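Local coordinates for protein pseudouridine synthase (Pyrococcus abyssi, PDB 2AUS) that probably catalyses the isomerisation of uridine to pseudouridine in RNA, as an archaeal Cbf5 enzyme of the TruB family, at residues P83-V88 with A198-T203; E109-M114 with D167-V172; Y179-I184 with G194-E199. One frame throughout, in Å; residues are numbered along the deposited sequence.

Interaction 1: residues P83-V88 with A198-T203; sequences PKVSGV and AELRRT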
loop_
_atom_site.group_PDB
_atom_site.type_symbol
_atom_site.label_atom_id
_atom_site.label_comp_id
_atom_site.label_asym_id
_atom_site.label_seq_id
_atom_site.Cartn_x
_atom_site.Cartn_y
_atom_site.Cartn_z
ATOM N N PRO A 83 4.614 4.894 -11.561
ATOM C CA PRO A 83 4.268 4.341 -10.249
ATOM C C PRO A 83 5.439 4.086 -9.309
ATOM O O PRO A 83 5.416 4.512 -8.155
ATOM C CB PRO A 83 3.519 3.060 -10.604
ATOM C CG PRO A 83 2.834 3.435 -11.891
ATOM C CD PRO A 83 3.938 4.145 -12.638
ATOM N N LYS A 84 6.455 3.388 -9.800
ATOM C CA LYS A 84 7.622 3.052 -8.993
ATOM C C LYS A 84 8.578 4.211 -8.744
ATOM O O LYS A 84 9.431 4.123 -7.865
ATOM C CB LYS A 84 8.409 1.914 -9.650
ATOM C CG LYS A 84 7.611 0.648 -9.911
ATOM C CD LYS A 84 8.456 -0.389 -10.644
ATOM C CE LYS A 84 7.626 -1.615 -11.034
ATOM N NZ LYS A 84 8.454 -2.691 -11.659
ATOM N N VAL A 85 8.442 5.291 -9.508
ATOM C CA VAL A 85 9.332 6.439 -9.369
ATOM C C VAL A 85 8.914 7.433 -8.284
ATOM O O VAL A 85 7.734 7.719 -8.105
ATOM C CB VAL A 85 9.452 7.194 -10.710
ATOM C CG1 VAL A 85 10.488 8.323 -10.593
ATOM C CG2 VAL A 85 9.832 6.216 -11.815
ATOM N N SER A 86 9.892 7.959 -7.559
ATOM C CA SER A 86 9.604 8.931 -6.510
ATOM C C SER A 86 10.252 10.270 -6.863
ATOM O O SER A 86 10.938 10.388 -7.880
ATOM C CB SER A 86 10.147 8.435 -5.166
ATOM O OG SER A 86 11.558 8.503 -5.138
ATOM N N GLY A 87 10.030 11.277 -6.023
ATOM C CA GLY A 87 10.638 12.571 -6.268
ATOM C C GLY A 87 9.733 13.721 -6.682
ATOM O O GLY A 87 8.503 13.644 -6.633
ATOM N N VAL A 88 10.385 14.791 -7.120
ATOM C CA VAL A 88 9.735 16.023 -7.536
ATOM C C VAL A 88 8.539 15.851 -8.454
ATOM O O VAL A 88 8.664 15.462 -9.617
ATOM C CB VAL A 88 10.759 16.960 -8.194
ATOM C CG1 VAL A 88 10.091 18.261 -8.628
ATOM C CG2 VAL A 88 11.883 17.246 -7.206
ATOM N N ALA A 198 16.974 -0.257 -11.875
ATOM C CA ALA A 198 16.440 -0.783 -10.619
ATOM C C ALA A 198 15.625 0.215 -9.816
ATOM O O ALA A 198 14.698 -0.161 -9.103
ATOM C CB ALA A 198 17.569 -1.322 -9.755
ATOM N N GLU A 199 15.970 1.490 -9.917
ATOM C CA GLU A 199 15.250 2.504 -9.163
ATOM C C GLU A 199 15.459 3.862 -9.805
ATOM O O GLU A 199 16.521 4.138 -10.360
ATOM C CB GLU A 199 15.757 2.523 -7.717
ATOM C CG GLU A 199 14.804 3.180 -6.739
ATOM C CD GLU A 199 15.365 3.230 -5.333
ATOM O OE1 GLU A 199 15.949 2.216 -4.887
ATOM O OE2 GLU A 199 15.218 4.281 -4.672
ATOM N N LEU A 200 14.446 4.713 -9.705
ATOM C CA LEU A 200 14.505 6.039 -10.298
ATOM C C LEU A 200 13.854 7.075 -9.384
ATOM O O LEU A 200 12.790 6.832 -8.828
ATOM C CB LEU A 200 13.769 6.029 -11.638
ATOM C CG LEU A 200 14.198 6.988 -12.755
ATOM C CD1 LEU A 200 12.956 7.551 -13.409
ATOM C CD2 LEU A 200 15.088 8.097 -12.217
ATOM N N ARG A 201 14.493 8.229 -9.245
ATOM C CA ARG A 201 13.962 9.309 -8.423
ATOM C C ARG A 201 14.199 10.632 -9.143
ATOM O O ARG A 201 15.329 10.949 -9.514
ATOM C CB ARG A 201 14.658 9.343 -7.059
ATOM C CG ARG A 201 14.203 10.496 -6.161
ATOM C CD ARG A 201 14.918 10.483 -4.816
ATOM N NE ARG A 201 14.660 11.697 -4.041
ATOM C CZ ARG A 201 13.492 11.995 -3.474
ATOM N NH1 ARG A 201 12.468 11.163 -3.590
ATOM N NH2 ARG A 201 13.345 13.130 -2.793
ATOM N N ARG A 202 13.135 11.398 -9.357
ATOM C CA ARG A 202 13.281 12.685 -10.016
ATOM C C ARG A 202 13.711 13.693 -8.956
ATOM O O ARG A 202 13.073 13.827 -7.912
ATOM C CB ARG A 202 11.964 13.127 -10.649
ATOM C CG ARG A 202 12.066 14.474 -11.359
ATOM C CD ARG A 202 10.691 15.055 -11.636
ATOM N NE ARG A 202 10.117 14.514 -12.853
ATOM C CZ ARG A 202 8.855 14.659 -13.224
ATOM N NH1 ARG A 202 7.995 15.330 -12.469
ATOM N NH2 ARG A 202 8.463 14.139 -14.375
ATOM N N THR A 203 14.802 14.396 -9.227
ATOM C CA THR A 203 15.325 15.367 -8.285
ATOM C C THR A 203 15.102 16.785 -8.756
ATOM O O THR A 203 15.399 17.729 -8.032
ATOM C CB THR A 203 16.830 15.160 -8.060
ATOM O OG1 THR A 203 17.521 15.268 -9.312
ATOM C CG2 THR A 203 17.086 13.790 -7.442
HETATM O O HOH W 1 12.071 3.422 -8.869
HETATM O O HOH W 2 12.697 6.253 -6.135
#
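Ser-86 and Arg-201 hold the middle of this contact, where 83-88 runs alongside strand 198-203 as a short parallel bridge. Arg-202 N donates to Ser-86 O at 2.8 Å, and Val-88 N donates to Arg-202 O at 3.0 Å. The extended Arg-201 chain rises on the same face as Ser-86, and a turn at its end (chi4 71°) brings NH1 to Ser-86 OG. The two atoms meet in the plane of the guanidinium, at 3.2 Å. Gly-87 CA lies over one face of the same group, with no side chain between. Salt bridges to Asp-52 and Glu-210 hold the NH2 of Arg-201. Val-85 wedges its two methyls against Leu-200, and CG2 lies 3.8 Å from Leu-200 CD1. Beyond Gly-87, Val-88 CG2 packs on the backbone of Thr-203.

The other end is looser. The bond from Ser-86 N to Leu-200 O is weak, at 3.4 Å. Beyond it the backbones part, and water 1 links Lys-84 O to Leu-200 N. Water 2 joins Ser-86 OG to Leu-200 O. Lys-84 itself is exposed.

Arg-202 NH2 reaches a bound phosphate, probably from the crystallisation liquor. The arrangement seats the loop that begins with the proline of the GTLDP motif of TruB-type pseudouridine synthases on strand 195-205. In that family the motif carries the catalytic aspartate, so this contact borders the probable active-site cleft.

Interaction 2: residues E109-M114 with D167-V172; sequences EYVALM and DVLFRV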
loop_
_atom_site.group_PDB
_atom_site.type_symbol
_atom_site.label_atom_id
_atom_site.label_comp_id
_atom_site.label_asym_id
_atom_site.label_seq_id
_atom_site.Cartn_x
_atom_site.Cartn_y
_atom_site.Cartn_z
ATOM N N GLU A 109 16.021 16.452 -13.945
ATOM C CA GLU A 109 17.169 15.780 -13.377
ATOM C C GLU A 109 16.664 14.591 -12.583
ATOM O O GLU A 109 15.633 14.662 -11.904
ATOM C CB GLU A 109 17.953 16.713 -12.451
ATOM C CG GLU A 109 19.258 16.102 -11.947
ATOM C CD GLU A 109 19.927 16.941 -10.872
ATOM O OE1 GLU A 109 19.341 17.081 -9.773
ATOM O OE2 GLU A 109 21.030 17.468 -11.133
ATOM N N TYR A 110 17.395 13.491 -12.673
ATOM C CA TYR A 110 17.019 12.280 -11.966
ATOM C C TYR A 110 18.242 11.672 -11.309
ATOM O O TYR A 110 19.380 11.993 -11.650
ATOM C CB TYR A 110 16.472 11.245 -12.946
ATOM C CG TYR A 110 15.201 11.617 -13.665
ATOM C CD1 TYR A 110 13.962 11.223 -13.172
ATOM C CD2 TYR A 110 15.239 12.326 -14.866
ATOM C CE1 TYR A 110 12.789 11.513 -13.857
ATOM C CE2 TYR A 110 14.068 12.625 -15.560
ATOM C CZ TYR A 110 12.845 12.215 -15.050
ATOM O OH TYR A 110 11.676 12.500 -15.724
ATOM N N VAL A 111 17.989 10.796 -10.350
ATOM C CA VAL A 111 19.047 10.045 -9.709
ATOM C C VAL A 111 18.564 8.635 -9.986
ATOM O O VAL A 111 17.419 8.295 -9.691
ATOM C CB VAL A 111 19.137 10.310 -8.202
ATOM C CG1 VAL A 111 20.059 9.279 -7.551
ATOM C CG2 VAL A 111 19.709 11.696 -7.975
ATOM N N ALA A 112 19.424 7.817 -10.576
ATOM C CA ALA A 112 19.017 6.472 -10.927
ATOM C C ALA A 112 20.013 5.402 -10.562
ATOM O O ALA A 112 21.223 5.619 -10.561
ATOM C CB ALA A 112 18.723 6.400 -12.423
ATOM N N LEU A 113 19.473 4.234 -10.256
ATOM C CA LEU A 113 20.280 3.083 -9.913
ATOM C C LEU A 113 20.198 2.105 -11.086
ATOM O O LEU A 113 19.142 1.552 -11.380
ATOM C CB LEU A 113 19.748 2.423 -8.642
ATOM C CG LEU A 113 20.446 1.111 -8.276
ATOM C CD1 LEU A 113 21.946 1.338 -8.184
ATOM C CD2 LEU A 113 19.897 0.593 -6.949
ATOM N N MET A 114 21.325 1.901 -11.751
ATOM C CA MET A 114 21.378 0.999 -12.890
ATOM C C MET A 114 22.042 -0.310 -12.484
ATOM O O MET A 114 23.088 -0.312 -11.836
ATOM C CB MET A 114 22.169 1.650 -14.029
ATOM C CG MET A 114 22.579 0.689 -15.148
ATOM S SD MET A 114 23.394 1.541 -16.512
ATOM C CE MET A 114 25.050 1.810 -15.832
ATOM N N ASP A 167 26.246 -2.490 -9.817
ATOM C CA ASP A 167 25.341 -1.402 -9.483
ATOM C C ASP A 167 25.970 -0.040 -9.709
ATOM O O ASP A 167 27.059 0.256 -9.210
ATOM C CB ASP A 167 24.870 -1.537 -8.036
ATOM C CG ASP A 167 23.991 -2.762 -7.822
ATOM O OD1 ASP A 167 22.911 -2.842 -8.452
ATOM O OD2 ASP A 167 24.386 -3.642 -7.026
ATOM N N VAL A 168 25.271 0.783 -10.478
ATOM C CA VAL A 168 25.756 2.115 -10.797
ATOM C C VAL A 168 24.716 3.143 -10.399
ATOM O O VAL A 168 23.606 3.146 -10.917
ATOM C CB VAL A 168 26.055 2.252 -12.311
ATOM C CG1 VAL A 168 26.623 3.640 -12.617
ATOM C CG2 VAL A 168 27.035 1.171 -12.743
ATOM N N LEU A 169 25.086 3.999 -9.455
ATOM C CA LEU A 169 24.207 5.056 -8.979
ATOM C C LEU A 169 24.669 6.341 -9.668
ATOM O O LEU A 169 25.810 6.777 -9.484
ATOM C CB LEU A 169 24.328 5.195 -7.456
ATOM C CG LEU A 169 23.558 6.342 -6.794
ATOM C CD1 LEU A 169 22.058 6.098 -6.899
ATOM C CD2 LEU A 169 23.971 6.458 -5.325
ATOM N N PHE A 170 23.799 6.950 -10.466
ATOM C CA PHE A 170 24.200 8.168 -11.154
ATOM C C PHE A 170 23.117 9.226 -11.226
ATOM O O PHE A 170 21.930 8.933 -11.098
ATOM C CB PHE A 170 24.696 7.834 -12.561
ATOM C CG PHE A 170 23.621 7.362 -13.502
ATOM C CD1 PHE A 170 23.036 8.241 -14.408
ATOM C CD2 PHE A 170 23.223 6.028 -13.511
ATOM C CE1 PHE A 170 22.071 7.799 -15.317
ATOM C CE2 PHE A 170 22.261 5.577 -14.412
ATOM C CZ PHE A 170 21.685 6.466 -15.319
ATOM N N ARG A 171 23.553 10.465 -11.412
ATOM C CA ARG A 171 22.654 11.603 -11.521
ATOM C C ARG A 171 22.697 12.025 -12.979
ATOM O O ARG A 171 23.762 12.046 -13.590
ATOM C CB ARG A 171 23.132 12.738 -10.618
ATOM C CG ARG A 171 22.472 14.079 -10.888
ATOM C CD ARG A 171 22.942 15.116 -9.878
ATOM N NE ARG A 171 22.262 14.945 -8.599
ATOM C CZ ARG A 171 22.869 14.909 -7.418
ATOM N NH1 ARG A 171 24.189 15.029 -7.339
ATOM N NH2 ARG A 171 22.150 14.761 -6.309
ATOM N N VAL A 172 21.537 12.339 -13.544
ATOM C CA VAL A 172 21.477 12.725 -14.940
ATOM C C VAL A 172 20.528 13.884 -15.193
ATOM O O VAL A 172 19.406 13.905 -14.685
ATOM C CB VAL A 172 21.045 11.516 -15.818
ATOM C CG1 VAL A 172 19.714 10.970 -15.333
ATOM C CG2 VAL A 172 20.944 11.932 -17.268
#
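Phe-170 leans over Ala-112, its cross-strand partner, and the small methyl makes the hollow that the ring fills. Ala-112 CB lies under one ring face, 4.1 Å from Phe-170 CE2. Phe-170 CG sits between the backbone N and the carbonyl carbon (chi1 69°), which swings the ring toward strand 109-114. The ring edge meets Met-114 CB, in plane, at 3.9 Å from CE2. Met-114 bends at chi3 (77°), and its CE tucks against Val-168 at 3.7 Å from CB. The two side chains lie side by side, pointing the same way. At the other end, Val-172 CG1 fits beside Tyr-110 CB. Helices 122-131 and 180-191 pack on this face.

On the opposite face, Val-111 CG1 and Leu-169 CD1 interlock diagonally at 3.8 Å. Val-111 CG2 also touches the bent Arg-171 chain. That chain passes Glu-109, the carboxylate and guanidinium planes 34° apart. Their salt bridge is long, 3.8 Å from Glu-109 OE2 to Arg-171 NE. The stronger ties lie elsewhere: Glu-109 OE2 is hydrogen-bonded to Tyr-157, and Arg-171 NH1 makes a salt bridge to Glu-159. Arg-171 NE, buried here, has no hydrogen-bond partner in the model. The chain of another protein packs on Val-111, Leu-169 and Arg-171.

Six backbone bonds join the strands through Tyr-110/Val-172, Ala-112/Phe-170 and Met-114/Val-168. The bond from Met-114 N to Val-168 O is 2.7 Å. This is a regular antiparallel pair in the central sheet of the pseudouridine synthase fold, with helices on one face and a protein partner on the other.

Interaction 3: residues Y179-I184 with G194-E199; sequences YIRSLI and GAHMAE
Met-197 sets its terminal methyl over the guanidinium of Arg-181. Its CE stands 3.7 Å above the plane, over the centre of the group. Arg-181 bends at chi3 (-72°), which folds the guanidinium back over Met-197 CE. Met-197 SD rests near the start of the helix, 3.8 Å from Arg-181 N, and also meets Ile-180 CG2 at 4.0 Å. From the next helical turn, Ile-184 points its CD1 at the base of the methionine. CD1 is 3.4 Å from Met-197 CG, so packing is tight here. The second branch of Ile-184, CG2, lies on Ala-195 CB at 3.9 Å.

The outer side is wetter. Water 3 accepts from Met-197 N at 2.8 Å and, weakly, from Arg-181 NH1 at the guanidinium edge. His-196 CE1 stands 4.1 Å from Arg-181 NH1 on this exposed side.

Beyond the packed part, Ala-198 and Glu-199 both face Leu-113 in a classic beta bulge. Helix 180-191 thus lies on the sheet face and leads into strand 195-205, which runs parallel to strand 167-174 with strand 108-116 between them. That is a split beta-alpha-beta crossover, a building unit of the pseudouridine synthase fold.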
loop_
_atom_site.group_PDB
_atom_site.type_symbol
_atom_site.label_atom_id
_atom_site.label_comp_id
_atom_site.label_asym_id
_atom_site.label_seq_id
_atom_site.Cartn_x
_atom_site.Cartn_y
_atom_site.Cartn_z
ATOM N N TYR A 179 13.423 9.586 -21.781
ATOM C CA TYR A 179 13.087 8.394 -21.008
ATOM C C TYR A 179 14.356 7.812 -20.396
ATOM O O TYR A 179 15.245 7.346 -21.115
ATOM C CB TYR A 179 12.433 7.350 -21.915
ATOM C CG TYR A 179 11.088 7.766 -22.466
ATOM C CD1 TYR A 179 10.499 7.066 -23.523
ATOM C CD2 TYR A 179 10.378 8.830 -21.905
ATOM C CE1 TYR A 179 9.233 7.414 -24.006
ATOM C CE2 TYR A 179 9.115 9.184 -22.379
ATOM C CZ TYR A 179 8.551 8.471 -23.426
ATOM O OH TYR A 179 7.301 8.815 -23.892
ATOM N N ILE A 180 14.437 7.828 -19.070
ATOM C CA ILE A 180 15.614 7.308 -18.392
ATOM C C ILE A 180 15.763 5.803 -18.541
ATOM O O ILE A 180 16.877 5.299 -18.685
ATOM C CB ILE A 180 15.601 7.655 -16.898
ATOM C CG1 ILE A 180 15.335 9.154 -16.720
ATOM C CG2 ILE A 180 16.937 7.268 -16.262
ATOM C CD1 ILE A 180 16.282 10.050 -17.503
ATOM N N ARG A 181 14.646 5.082 -18.509
ATOM C CA ARG A 181 14.694 3.631 -18.646
ATOM C C ARG A 181 15.359 3.264 -19.973
ATOM O O ARG A 181 16.201 2.363 -20.030
ATOM C CB ARG A 181 13.288 3.025 -18.585
ATOM C CG ARG A 181 13.298 1.494 -18.571
ATOM C CD ARG A 181 11.899 0.886 -18.619
ATOM N NE ARG A 181 11.167 1.043 -17.363
ATOM C CZ ARG A 181 11.522 0.487 -16.207
ATOM N NH1 ARG A 181 12.611 -0.272 -16.131
ATOM N NH2 ARG A 181 10.781 0.680 -15.122
ATOM N N SER A 182 14.980 3.971 -21.035
ATOM C CA SER A 182 15.544 3.731 -22.364
ATOM C C SER A 182 17.021 4.108 -22.375
ATOM O O SER A 182 17.851 3.407 -22.960
ATOM C CB SER A 182 14.786 4.550 -23.416
ATOM O OG SER A 182 15.410 4.454 -24.685
ATOM N N LEU A 183 17.342 5.226 -21.730
ATOM C CA LEU A 183 18.719 5.688 -21.640
ATOM C C LEU A 183 19.568 4.594 -20.990
ATOM O O LEU A 183 20.665 4.277 -21.459
ATOM C CB LEU A 183 18.806 6.956 -20.791
ATOM C CG LEU A 183 20.230 7.413 -20.455
ATOM C CD1 LEU A 183 20.906 7.924 -21.718
ATOM C CD2 LEU A 183 20.198 8.502 -19.399
ATOM N N ILE A 184 19.056 4.015 -19.910
ATOM C CA ILE A 184 19.789 2.967 -19.216
ATOM C C ILE A 184 19.908 1.732 -20.097
ATOM O O ILE A 184 20.949 1.080 -20.120
ATOM C CB ILE A 184 19.117 2.608 -17.861
ATOM C CG1 ILE A 184 19.358 3.749 -16.860
ATOM C CG2 ILE A 184 19.666 1.282 -17.320
ATOM C CD1 ILE A 184 18.864 3.476 -15.454
ATOM N N GLY A 194 24.267 -5.409 -21.036
ATOM C CA GLY A 194 22.862 -5.135 -20.806
ATOM C C GLY A 194 22.678 -4.535 -19.422
ATOM O O GLY A 194 23.447 -4.825 -18.505
ATOM N N ALA A 195 21.663 -3.694 -19.267
ATOM C CA ALA A 195 21.412 -3.054 -17.987
ATOM C C ALA A 195 19.924 -2.874 -17.714
ATOM O O ALA A 195 19.109 -2.781 -18.635
ATOM C CB ALA A 195 22.114 -1.716 -17.938
ATOM N N HIS A 196 19.588 -2.825 -16.431
ATOM C CA HIS A 196 18.211 -2.662 -15.987
ATOM C C HIS A 196 18.143 -1.486 -15.020
ATOM O O HIS A 196 19.044 -1.303 -14.200
ATOM C CB HIS A 196 17.759 -3.938 -15.268
ATOM C CG HIS A 196 16.381 -3.855 -14.688
ATOM N ND1 HIS A 196 15.244 -3.837 -15.467
ATOM C CD2 HIS A 196 15.956 -3.804 -13.402
ATOM C CE1 HIS A 196 14.178 -3.781 -14.687
ATOM N NE2 HIS A 196 14.583 -3.760 -13.430
ATOM N N MET A 197 17.086 -0.684 -15.123
ATOM C CA MET A 197 16.902 0.446 -14.215
ATOM C C MET A 197 16.204 -0.076 -12.947
ATOM O O MET A 197 14.995 -0.314 -12.949
ATOM C CB MET A 197 16.047 1.532 -14.875
ATOM C CG MET A 197 15.893 2.784 -14.033
ATOM S SD MET A 197 15.001 4.091 -14.906
ATOM C CE MET A 197 13.304 3.473 -14.749
ATOM N N ALA A 198 16.974 -0.257 -11.875
ATOM C CA ALA A 198 16.440 -0.783 -10.619
ATOM C C ALA A 198 15.625 0.215 -9.816
ATOM O O ALA A 198 14.698 -0.161 -9.103
ATOM C CB ALA A 198 17.569 -1.322 -9.755
ATOM N N GLU A 199 15.970 1.490 -9.917
ATOM C CA GLU A 199 15.250 2.504 -9.163
ATOM C C GLU A 199 15.459 3.862 -9.805
ATOM O O GLU A 199 16.521 4.138 -10.360
ATOM C CB GLU A 199 15.757 2.523 -7.717
ATOM C CG GLU A 199 14.804 3.180 -6.739
ATOM C CD GLU A 199 15.365 3.230 -5.333
ATOM O OE1 GLU A 199 15.949 2.216 -4.887
ATOM O OE2 GLU A 199 15.218 4.281 -4.672
HETATM O O HOH W 3 15.000 -1.273 -16.834
#

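All three contacts gather around one antiparallel sheet. Interaction 2 is its buried core, strand to strand, held by a full ladder of backbone bonds and by apolar packing on both faces. Interactions 1 and 3 both use strand 195-205 and share Ala-198 and Glu-199. Interaction 1 is also buried but more polar, with arginines, waters and a parallel bridge to a loop from another part of the fold. Interaction 3 is only partly buried and joins a helix to the strand by side chains and one water. Arg-201 O to Val-111 N ties interaction 1 to interaction 2. Met-114 and Ile-184 pack between interactions 2 and 3.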